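PDB 5TNV: AP endonuclease, family protein 2 from Mycobacterium smegmatis, which binds a magnesium ion in a xylose isomerase-like TIM barrel and may have endonuclease activity. Local coordinates for residues Ser101-Asp112 against Ala135-Leu146; Leu220-Val228 against Glu239-Tyr247. All blocks are in the same frame, centred on the assembly; numbering follows the deposited sequence.

Following the chain from its N terminus, contact 1 comes first: strand 99-104 and its loop lead into helix 116-133, after which strand 137-141 returns parallel to 99-104, closing a beta-alpha-beta unit. Contact 2 opens only after contact 1 is finished, so the two neither nest nor cross. It closes a shorter excursion in which the chain leaves strand 218-221 and comes back along helix 237-244 to cover the strand's end. Their centres are about 17 Å apart; both reach the same sheet, where strand 189-193 separates strands 137-141 and 218-221. Asn139 of contact 1 and Asn221 of contact 2 touch through a probable hydrogen bond, close to the magnesium site.

Contact 1 of 2, residues Ser101-Asp112 against Ala135-Leu146; sequences SSISMTRSSIVD and ATIVNTGFMQAL
Arg107 reaches over Gln144 with its chain extended from CG to NE, its methylene groups running beside the Gln144 carbonyl before NH1 turns onto it. The NH1 to Gln144 O bond is 2.9 Å long, 162° at the hydrogen, and the oxygen lies in the guanidinium plane. Leu146 covers one face of the same group: its CD2 sits over the centre, 3.5 Å from Arg107 CZ. Tyr195 gives NH1 a second partner. Met143, its chain bent at chi2, brings CG to 4.0 Å from Arg107 CG.

Earlier in both segments, Ser104 OG lies 3.6 Å from Asn139 CB, yet the hydroxyl and the amide find their partners outside the pair. With CG anti to the backbone N (chi1 169°), Asn139 directs its amide to Glu193 and Asn221, while the Ser104 hydroxyl bonds Asp70 and His252. Since Glu193 and His252 bind magnesium, this pair is a second shell of the metal site. The strands that carry them are parallel neighbours in the TIM barrel, joined as a beta-alpha-beta crossover; Asn139 N bonds Ile103 O at 2.9 Å, and Met105 N bonds Asn139 O. Ile103 points to the sheet's other face, onto Leu126 of helix 116-133.

Around Ser109 to Asp112 the polar links to the other loop run through water. Ser109 OG accepts from Val111 N at 3.0 Å, an ST turn, and donates to a water that also bridges Phe142 O and Gln144 NE2. The hydroxyl lies at the Phe142 ring edge, near its plane, 3.8 Å from CD1. Gln144 OE1 instead comes within 3.4 Å of Asp112 OD2, acceptor facing acceptor, the amide and carboxylate planes 34° apart. Asp112 OD1 takes the backbone N of Asn115, and another water links OD2 to Ala145 N.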
loop_
_atom_site.group_PDB
_atom_site.type_symbol
_atom_site.label_atom_id
_atom_site.label_comp_id
_atom_site.label_asym_id
_atom_site.label_seq_id
_atom_site.Cartn_x
_atom_site.Cartn_y
_atom_site.Cartn_z
ATOM N N SER A 101 -13.710 -18.077 -17.039
ATOM C CA SER A 101 -15.034 -17.680 -16.579
ATOM C C SER A 101 -15.634 -16.526 -17.357
ATOM O O SER A 101 -16.874 -16.358 -17.360
ATOM C CB SER A 101 -15.002 -17.369 -15.074
ATOM O OG SER A 101 -13.935 -16.490 -14.769
ATOM N N SER A 102 -14.821 -15.713 -18.017
ATOM C CA SER A 102 -15.275 -14.550 -18.766
ATOM C C SER A 102 -14.221 -14.250 -19.841
ATOM O O SER A 102 -13.054 -14.619 -19.663
ATOM C CB SER A 102 -15.459 -13.340 -17.845
ATOM O OG SER A 102 -14.279 -13.025 -17.136
ATOM N N ILE A 103 -14.647 -13.583 -20.897
ATOM C CA ILE A 103 -13.726 -13.125 -21.943
ATOM C C ILE A 103 -13.992 -11.623 -22.161
ATOM O O ILE A 103 -15.073 -11.250 -22.614
ATOM C CB ILE A 103 -13.865 -13.893 -23.256
ATOM C CG1 ILE A 103 -13.723 -15.386 -23.052
ATOM C CG2 ILE A 103 -12.882 -13.330 -24.275
ATOM C CD1 ILE A 103 -14.021 -16.238 -24.281
ATOM N N SER A 104 -12.986 -10.813 -21.874
ATOM C CA SER A 104 -13.081 -9.353 -21.951
ATOM C C SER A 104 -12.302 -8.796 -23.108
ATOM O O SER A 104 -11.074 -8.755 -23.107
ATOM C CB SER A 104 -12.573 -8.708 -20.645
ATOM O OG SER A 104 -13.396 -9.076 -19.542
ATOM N N MET A 105 -13.014 -8.278 -24.110
ATOM C CA MET A 105 -12.389 -7.547 -25.190
ATOM C C MET A 105 -11.891 -6.221 -24.664
ATOM O O MET A 105 -12.568 -5.627 -23.843
ATOM C CB MET A 105 -13.387 -7.351 -26.330
ATOM C CG MET A 105 -13.848 -8.636 -26.965
ATOM S SD MET A 105 -15.135 -8.419 -28.198
ATOM C CE MET A 105 -14.365 -7.606 -29.617
ATOM N N THR A 106 -10.762 -5.756 -25.167
ATOM C CA THR A 106 -10.203 -4.543 -24.556
ATOM C C THR A 106 -10.521 -3.383 -25.454
ATOM O O THR A 106 -11.635 -2.938 -25.678
ATOM C CB THR A 106 -8.737 -4.827 -24.206
ATOM O OG1 THR A 106 -7.949 -5.152 -25.376
ATOM C CG2 THR A 106 -8.653 -6.026 -23.251
ATOM N N ARG A 107 -9.797 -2.579 -26.018
ATOM C CA ARG A 107 -9.589 -1.569 -26.990
ATOM C C ARG A 107 -9.903 -2.099 -28.405
ATOM O O ARG A 107 -9.147 -1.989 -29.333
ATOM C CB ARG A 107 -8.203 -0.938 -26.857
ATOM C CG ARG A 107 -8.016 -0.325 -25.445
ATOM C CD ARG A 107 -6.675 0.390 -25.270
ATOM N NE ARG A 107 -6.503 0.754 -23.866
ATOM C CZ ARG A 107 -7.124 1.759 -23.270
ATOM N NH1 ARG A 107 -7.902 2.585 -23.949
ATOM N NH2 ARG A 107 -6.934 1.947 -21.975
ATOM N N SER A 108 -11.104 -2.653 -28.489
ATOM C CA SER A 108 -11.655 -3.339 -29.644
ATOM C C SER A 108 -13.110 -2.965 -29.812
ATOM O O SER A 108 -14.014 -3.794 -29.803
ATOM C CB SER A 108 -11.517 -4.854 -29.495
ATOM O OG SER A 108 -10.169 -5.167 -29.308
ATOM N N SER A 109 -13.388 -1.673 -29.924
ATOM C CA SER A 109 -14.765 -1.191 -29.911
ATOM C C SER A 109 -15.555 -1.653 -31.143
ATOM O O SER A 109 -15.039 -1.579 -32.276
ATOM C CB SER A 109 -14.785 0.325 -29.859
ATOM O OG SER A 109 -16.138 0.762 -30.003
ATOM N N ILE A 110 -16.797 -2.041 -30.921
ATOM C CA ILE A 110 -17.672 -2.442 -32.017
ATOM C C ILE A 110 -18.135 -1.240 -32.834
ATOM O O ILE A 110 -18.796 -1.457 -33.871
ATOM C CB ILE A 110 -18.827 -3.331 -31.526
ATOM C CG1 ILE A 110 -19.806 -2.561 -30.659
ATOM C CG2 ILE A 110 -18.298 -4.598 -30.881
ATOM C CD1 ILE A 110 -20.853 -3.324 -29.916
ATOM N N VAL A 111 -17.767 -0.007 -32.459
ATOM C CA VAL A 111 -17.973 1.151 -33.322
ATOM C C VAL A 111 -16.664 1.844 -33.645
ATOM O O VAL A 111 -16.684 2.983 -34.111
ATOM C CB VAL A 111 -19.047 2.129 -32.788
ATOM C CG1 VAL A 111 -20.422 1.486 -32.797
ATOM C CG2 VAL A 111 -18.686 2.688 -31.414
ATOM N N ASP A 112 -15.529 1.162 -33.486
ATOM C CA ASP A 112 -14.270 1.685 -34.037
ATOM C C ASP A 112 -14.473 2.026 -35.503
ATOM O O ASP A 112 -15.074 1.236 -36.256
ATOM C CB ASP A 112 -13.201 0.621 -33.856
ATOM C CG ASP A 112 -11.791 1.067 -34.143
ATOM O OD1 ASP A 112 -11.435 1.130 -35.355
ATOM O OD2 ASP A 112 -11.068 1.364 -33.171
ATOM N N ALA A 135 -17.491 -20.420 -19.703
ATOM C CA ALA A 135 -17.556 -19.009 -19.402
ATOM C C ALA A 135 -18.995 -18.487 -19.541
ATOM O O ALA A 135 -19.767 -18.968 -20.386
ATOM C CB ALA A 135 -16.648 -18.203 -20.315
ATOM N N THR A 136 -19.344 -17.517 -18.716
ATOM C CA THR A 136 -20.730 -17.017 -18.669
ATOM C C THR A 136 -20.877 -15.575 -19.128
ATOM O O THR A 136 -21.999 -15.081 -19.211
ATOM C CB THR A 136 -21.360 -17.175 -17.270
ATOM O OG1 THR A 136 -20.592 -16.381 -16.351
ATOM C CG2 THR A 136 -21.331 -18.635 -16.820
ATOM N N ILE A 137 -19.755 -14.899 -19.452
ATOM C CA ILE A 137 -19.758 -13.510 -19.851
ATOM C C ILE A 137 -18.795 -13.292 -20.992
ATOM O O ILE A 137 -17.650 -13.773 -20.934
ATOM C CB ILE A 137 -19.345 -12.588 -18.672
ATOM C CG1 ILE A 137 -20.374 -12.546 -17.548
ATOM C CG2 ILE A 137 -18.946 -11.169 -19.177
ATOM C CD1 ILE A 137 -21.663 -11.785 -17.951
ATOM N N VAL A 138 -19.247 -12.539 -21.993
ATOM C CA VAL A 138 -18.352 -11.851 -22.914
ATOM C C VAL A 138 -18.535 -10.354 -22.626
ATOM O O VAL A 138 -19.688 -9.874 -22.578
ATOM C CB VAL A 138 -18.624 -12.196 -24.379
ATOM C CG1 VAL A 138 -17.851 -11.296 -25.352
ATOM C CG2 VAL A 138 -18.320 -13.676 -24.604
ATOM N N ASN A 139 -17.442 -9.639 -22.430
ATOM C CA ASN A 139 -17.442 -8.234 -22.068
ATOM C C ASN A 139 -16.865 -7.405 -23.213
ATOM O O ASN A 139 -15.831 -7.738 -23.784
ATOM C CB ASN A 139 -16.593 -8.067 -20.794
ATOM C CG ASN A 139 -16.266 -6.661 -20.398
ATOM O OD1 ASN A 139 -16.991 -6.049 -19.609
ATOM N ND2 ASN A 139 -15.188 -6.120 -20.939
ATOM N N THR A 140 -17.561 -6.295 -23.509
ATOM C CA THR A 140 -17.115 -5.328 -24.490
ATOM C C THR A 140 -17.207 -3.929 -23.900
ATOM O O THR A 140 -18.048 -3.664 -23.037
ATOM C CB THR A 140 -17.953 -5.494 -25.779
ATOM O OG1 THR A 140 -17.374 -4.764 -26.846
ATOM C CG2 THR A 140 -19.389 -5.041 -25.609
ATOM N N GLY A 141 -16.365 -3.031 -24.374
ATOM C CA GLY A 141 -16.462 -1.646 -24.003
ATOM C C GLY A 141 -16.134 -0.748 -25.182
ATOM O O GLY A 141 -15.868 -1.214 -26.285
ATOM N N PHE A 142 -16.147 0.546 -24.908
ATOM C CA PHE A 142 -16.018 1.543 -25.977
ATOM C C PHE A 142 -14.693 2.265 -25.953
ATOM O O PHE A 142 -14.428 3.150 -26.783
ATOM C CB PHE A 142 -17.217 2.487 -25.922
ATOM C CG PHE A 142 -18.536 1.766 -26.152
ATOM C CD1 PHE A 142 -18.824 1.213 -27.405
ATOM C CD2 PHE A 142 -19.469 1.588 -25.141
ATOM C CE1 PHE A 142 -19.990 0.499 -27.616
ATOM C CE2 PHE A 142 -20.652 0.899 -25.392
ATOM C CZ PHE A 142 -20.909 0.372 -26.614
ATOM N N MET A 143 -13.799 1.883 -25.022
ATOM C CA MET A 143 -12.418 2.354 -25.085
ATOM C C MET A 143 -11.817 1.950 -26.440
ATOM O O MET A 143 -12.174 0.935 -27.049
ATOM C CB MET A 143 -11.570 1.825 -23.924
ATOM C CG MET A 143 -11.566 0.324 -23.756
ATOM S SD MET A 143 -12.914 -0.215 -22.649
ATOM C CE MET A 143 -12.819 -1.980 -22.855
ATOM N N GLN A 144 -10.880 2.762 -26.904
ATOM C CA GLN A 144 -10.160 2.530 -28.161
ATOM C C GLN A 144 -8.663 2.665 -27.928
ATOM O O GLN A 144 -8.213 2.797 -26.792
ATOM C CB GLN A 144 -10.656 3.424 -29.301
ATOM C CG GLN A 144 -12.121 3.236 -29.621
ATOM C CD GLN A 144 -12.583 3.897 -30.871
ATOM O OE1 GLN A 144 -11.769 4.364 -31.694
ATOM N NE2 GLN A 144 -13.882 3.936 -31.098
ATOM N N ALA A 145 -7.848 2.597 -28.986
ATOM C CA ALA A 145 -6.405 2.641 -28.834
ATOM C C ALA A 145 -5.996 3.896 -28.025
ATOM O O ALA A 145 -6.574 4.976 -28.164
ATOM C CB ALA A 145 -5.729 2.744 -30.167
ATOM N N LEU A 146 -4.960 3.706 -27.212
ATOM C CA LEU A 146 -4.307 4.858 -26.612
ATOM C C LEU A 146 -3.743 5.747 -27.698
ATOM O O LEU A 146 -3.191 5.296 -28.686
ATOM C CB LEU A 146 -3.170 4.367 -25.718
ATOM C CG LEU A 146 -3.619 3.545 -24.514
ATOM C CD1 LEU A 146 -2.372 3.229 -23.680
ATOM C CD2 LEU A 146 -4.667 4.217 -23.688
HETATM O O HOH W 1 -18.639 -17.552 -14.780
HETATM O O HOH W 2 -14.209 -3.987 -26.043
HETATM O O HOH W 3 -15.877 3.284 -29.036
HETATM O O HOH W 4 -17.593 -2.340 -28.181
HETATM O O HOH W 5 -15.879 5.339 -32.830
HETATM O O HOH W 6 -8.685 2.089 -31.780
#

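Contact 2 of 2, residues Leu220-Val228 against Glu239-Tyr247; sequences LNPDLGNLV and EMYAKVLPY
Leu224 lays its CD1 methyl over the face of Tyr241, 3.5 Å from the ring centroid and only 6° off the ring normal, a well-centred CH-pi contact. The two side chains run antiparallel past one another, which brings Leu224 CB above the phenol end while CD1 stays over the middle of the ring. With CG anti to the carbonyl carbon (chi1 -58°), CD1 also comes 3.6 Å from Met240 CB, and these two side chains again run in opposite senses. Met240 is bent at its last torsion and turns its sulfur and CE toward Leu227 and Val228.

Pro222 meets the helix at about a right angle to the Tyr241 side chain. Its CB is 3.9 Å from Tyr241 CE1 and 3.6 Å from Val244 CG2, and its CG leans on Leu245 CD2. Tyr241 OH lies 3.2 Å from Pro222 O and is also hydrogen-bonded to Tyr281 OH of the same chain.

At the other end Leu220 runs alongside Tyr247 in the same sense, with CD1 3.9 Å from Tyr247 CB; against Val244 it crosses nearly perpendicularly. A backbone bond secures this corner: Leu220 N donates to Tyr247 O over 2.9 Å, almost straight at 174°.

Pro222 and Asp223 are the centres of successive inverse gamma turns; Pro222 faces the helix, and the Asp223 side chain starts away from it. Asp223 OD2 binds magnesium together with Glu193 and His252, while OD1 forms a salt bridge with Lys254. A metal ligand in the loop just past the C-terminal end of a strand is a position shared by many TIM-barrel metal sites, and here the same loop packs its apolar residues onto helix 237-244.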
loop_
_atom_site.group_PDB
_atom_site.type_symbol
_atom_site.label_atom_id
_atom_site.label_comp_id
_atom_site.label_asym_id
_atom_site.label_seq_id
_atom_site.Cartn_x
_atom_site.Cartn_y
_atom_site.Cartn_z
ATOM N N LEU A 220 -24.341 -4.154 -17.249
ATOM C CA LEU A 220 -23.150 -3.330 -17.036
ATOM C C LEU A 220 -22.039 -4.117 -16.345
ATOM O O LEU A 220 -22.280 -5.022 -15.547
ATOM C CB LEU A 220 -23.480 -2.085 -16.197
ATOM C CG LEU A 220 -24.439 -1.093 -16.807
ATOM C CD1 LEU A 220 -24.698 0.031 -15.792
ATOM C CD2 LEU A 220 -23.877 -0.545 -18.113
ATOM N N ASN A 221 -20.820 -3.644 -16.589
ATOM C CA ASN A 221 -19.612 -4.032 -15.859
ATOM C C ASN A 221 -19.119 -2.734 -15.205
ATOM O O ASN A 221 -18.525 -1.879 -15.894
ATOM C CB ASN A 221 -18.585 -4.631 -16.804
ATOM C CG ASN A 221 -17.210 -4.718 -16.195
ATOM O OD1 ASN A 221 -17.018 -4.509 -14.992
ATOM N ND2 ASN A 221 -16.226 -5.040 -17.029
ATOM N N PRO A 222 -19.374 -2.538 -13.923
ATOM C CA PRO A 222 -19.105 -1.291 -13.237
ATOM C C PRO A 222 -17.633 -1.214 -12.806
ATOM O O PRO A 222 -17.307 -1.289 -11.615
ATOM C CB PRO A 222 -20.077 -1.313 -12.062
ATOM C CG PRO A 222 -20.122 -2.758 -11.684
ATOM C CD PRO A 222 -20.062 -3.492 -13.008
ATOM N N ASP A 223 -16.741 -1.038 -13.797
ATOM C CA ASP A 223 -15.288 -0.978 -13.547
ATOM C C ASP A 223 -14.960 0.435 -13.078
ATOM O O ASP A 223 -14.303 1.207 -13.787
ATOM C CB ASP A 223 -14.542 -1.370 -14.794
ATOM C CG ASP A 223 -13.050 -1.540 -14.603
ATOM O OD1 ASP A 223 -12.522 -1.332 -13.475
ATOM O OD2 ASP A 223 -12.378 -1.891 -15.612
ATOM N N LEU A 224 -15.453 0.775 -11.884
ATOM C CA LEU A 224 -15.400 2.180 -11.463
ATOM C C LEU A 224 -14.004 2.586 -11.030
ATOM O O LEU A 224 -13.762 3.815 -10.915
ATOM C CB LEU A 224 -16.459 2.502 -10.413
ATOM C CG LEU A 224 -17.895 2.231 -10.840
ATOM C CD1 LEU A 224 -18.871 2.805 -9.828
ATOM C CD2 LEU A 224 -18.190 2.739 -12.233
ATOM N N GLY A 225 -13.076 1.680 -10.848
ATOM C CA GLY A 225 -11.687 2.086 -10.727
ATOM C C GLY A 225 -11.244 2.940 -11.931
ATOM O O GLY A 225 -10.411 3.828 -11.753
ATOM N N ASN A 226 -11.786 2.672 -13.107
ATOM C CA ASN A 226 -11.458 3.463 -14.271
ATOM C C ASN A 226 -11.741 4.968 -14.044
ATOM O O ASN A 226 -11.049 5.815 -14.591
ATOM C CB ASN A 226 -12.226 3.008 -15.499
ATOM C CG ASN A 226 -11.809 1.651 -16.008
ATOM O OD1 ASN A 226 -10.662 1.208 -15.750
ATOM N ND2 ASN A 226 -12.674 0.988 -16.741
ATOM N N LEU A 227 -12.781 5.265 -13.286
ATOM C CA LEU A 227 -13.188 6.622 -12.969
ATOM C C LEU A 227 -12.508 7.174 -11.761
ATOM O O LEU A 227 -12.115 8.374 -11.729
ATOM C CB LEU A 227 -14.710 6.718 -12.832
ATOM C CG LEU A 227 -15.530 6.221 -14.036
ATOM C CD1 LEU A 227 -16.994 6.502 -13.809
ATOM C CD2 LEU A 227 -15.031 6.794 -15.349
ATOM N N VAL A 228 -12.357 6.391 -10.669
ATOM C CA VAL A 228 -11.777 6.866 -9.419
ATOM C C VAL A 228 -10.348 7.356 -9.618
ATOM O O VAL A 228 -9.890 8.268 -8.907
ATOM C CB VAL A 228 -11.877 5.739 -8.371
ATOM C CG1 VAL A 228 -11.031 5.993 -7.138
ATOM C CG2 VAL A 228 -13.333 5.457 -8.013
ATOM N N GLU A 239 -21.795 6.242 -3.875
ATOM C CA GLU A 239 -22.899 6.785 -4.623
ATOM C C GLU A 239 -22.908 6.191 -6.038
ATOM O O GLU A 239 -23.939 5.765 -6.580
ATOM C CB GLU A 239 -22.863 8.298 -4.685
ATOM C CG GLU A 239 -23.871 8.995 -5.552
ATOM C CD GLU A 239 -23.632 10.453 -5.751
ATOM O OE1 GLU A 239 -23.257 11.114 -4.696
ATOM O OE2 GLU A 239 -23.845 10.879 -6.930
ATOM N N MET A 240 -21.723 6.160 -6.663
ATOM C CA MET A 240 -21.677 5.678 -8.048
ATOM C C MET A 240 -22.041 4.211 -8.125
ATOM O O MET A 240 -22.811 3.786 -8.994
ATOM C CB MET A 240 -20.274 5.877 -8.635
ATOM C CG MET A 240 -19.808 7.354 -8.722
ATOM S SD MET A 240 -18.444 7.588 -9.871
ATOM C CE MET A 240 -17.059 6.892 -8.982
ATOM N N TYR A 241 -21.483 3.375 -7.244
ATOM C CA TYR A 241 -21.775 1.954 -7.249
ATOM C C TYR A 241 -23.237 1.678 -6.940
ATOM O O TYR A 241 -23.835 0.806 -7.550
ATOM C CB TYR A 241 -20.854 1.201 -6.297
ATOM C CG TYR A 241 -19.557 0.725 -6.920
ATOM C CD1 TYR A 241 -19.584 -0.216 -7.954
ATOM C CD2 TYR A 241 -18.314 1.158 -6.475
ATOM C CE1 TYR A 241 -18.446 -0.684 -8.549
ATOM C CE2 TYR A 241 -17.148 0.685 -7.074
ATOM C CZ TYR A 241 -17.225 -0.247 -8.099
ATOM O OH TYR A 241 -16.104 -0.770 -8.739
ATOM N N ALA A 242 -23.848 2.429 -6.012
ATOM C CA ALA A 242 -25.258 2.221 -5.753
ATOM C C ALA A 242 -26.127 2.427 -7.000
ATOM O O ALA A 242 -27.141 1.750 -7.189
ATOM C CB ALA A 242 -25.734 3.167 -4.609
ATOM N N LYS A 243 -25.738 3.335 -7.860
ATOM C CA LYS A 243 -26.513 3.585 -9.052
ATOM C C LYS A 243 -26.402 2.434 -10.046
ATOM O O LYS A 243 -27.388 2.138 -10.706
ATOM C CB LYS A 243 -26.041 4.883 -9.715
ATOM C CG LYS A 243 -26.508 6.164 -9.128
ATOM C CD LYS A 243 -26.009 7.333 -9.972
ATOM C CE LYS A 243 -26.603 8.524 -9.277
ATOM N NZ LYS A 243 -26.258 9.707 -10.079
ATOM N N VAL A 244 -25.197 1.933 -10.251
ATOM C CA VAL A 244 -24.972 1.003 -11.358
ATOM C C VAL A 244 -25.049 -0.470 -10.974
ATOM O O VAL A 244 -25.332 -1.315 -11.851
ATOM C CB VAL A 244 -23.660 1.302 -12.125
ATOM C CG1 VAL A 244 -23.749 2.666 -12.805
ATOM C CG2 VAL A 244 -22.446 1.207 -11.217
ATOM N N LEU A 245 -24.819 -0.838 -9.711
ATOM C CA LEU A 245 -24.874 -2.253 -9.329
ATOM C C LEU A 245 -26.195 -2.929 -9.658
ATOM O O LEU A 245 -26.141 -4.122 -10.034
ATOM C CB LEU A 245 -24.478 -2.429 -7.870
ATOM C CG LEU A 245 -22.971 -2.363 -7.624
ATOM C CD1 LEU A 245 -22.706 -2.262 -6.130
ATOM C CD2 LEU A 245 -22.239 -3.554 -8.227
ATOM N N PRO A 246 -27.367 -2.295 -9.535
ATOM C CA PRO A 246 -28.627 -2.979 -9.903
ATOM C C PRO A 246 -28.658 -3.474 -11.342
ATOM O O PRO A 246 -29.482 -4.323 -11.640
ATOM C CB PRO A 246 -29.697 -1.904 -9.672
ATOM C CG PRO A 246 -29.111 -1.065 -8.566
ATOM C CD PRO A 246 -27.641 -0.968 -8.963
ATOM N N TYR A 247 -27.840 -2.933 -12.231
ATOM C CA TYR A 247 -27.834 -3.256 -13.641
ATOM C C TYR A 247 -26.630 -4.105 -14.051
ATOM O O TYR A 247 -26.423 -4.321 -15.245
ATOM C CB TYR A 247 -27.835 -1.967 -14.478
ATOM C CG TYR A 247 -28.989 -1.062 -14.174
ATOM C CD1 TYR A 247 -30.191 -1.257 -14.812
ATOM C CD2 TYR A 247 -28.884 -0.024 -13.253
ATOM C CE1 TYR A 247 -31.271 -0.439 -14.550
ATOM C CE2 TYR A 247 -29.961 0.784 -12.959
ATOM C CZ TYR A 247 -31.141 0.563 -13.623
ATOM O OH TYR A 247 -32.247 1.410 -13.349
#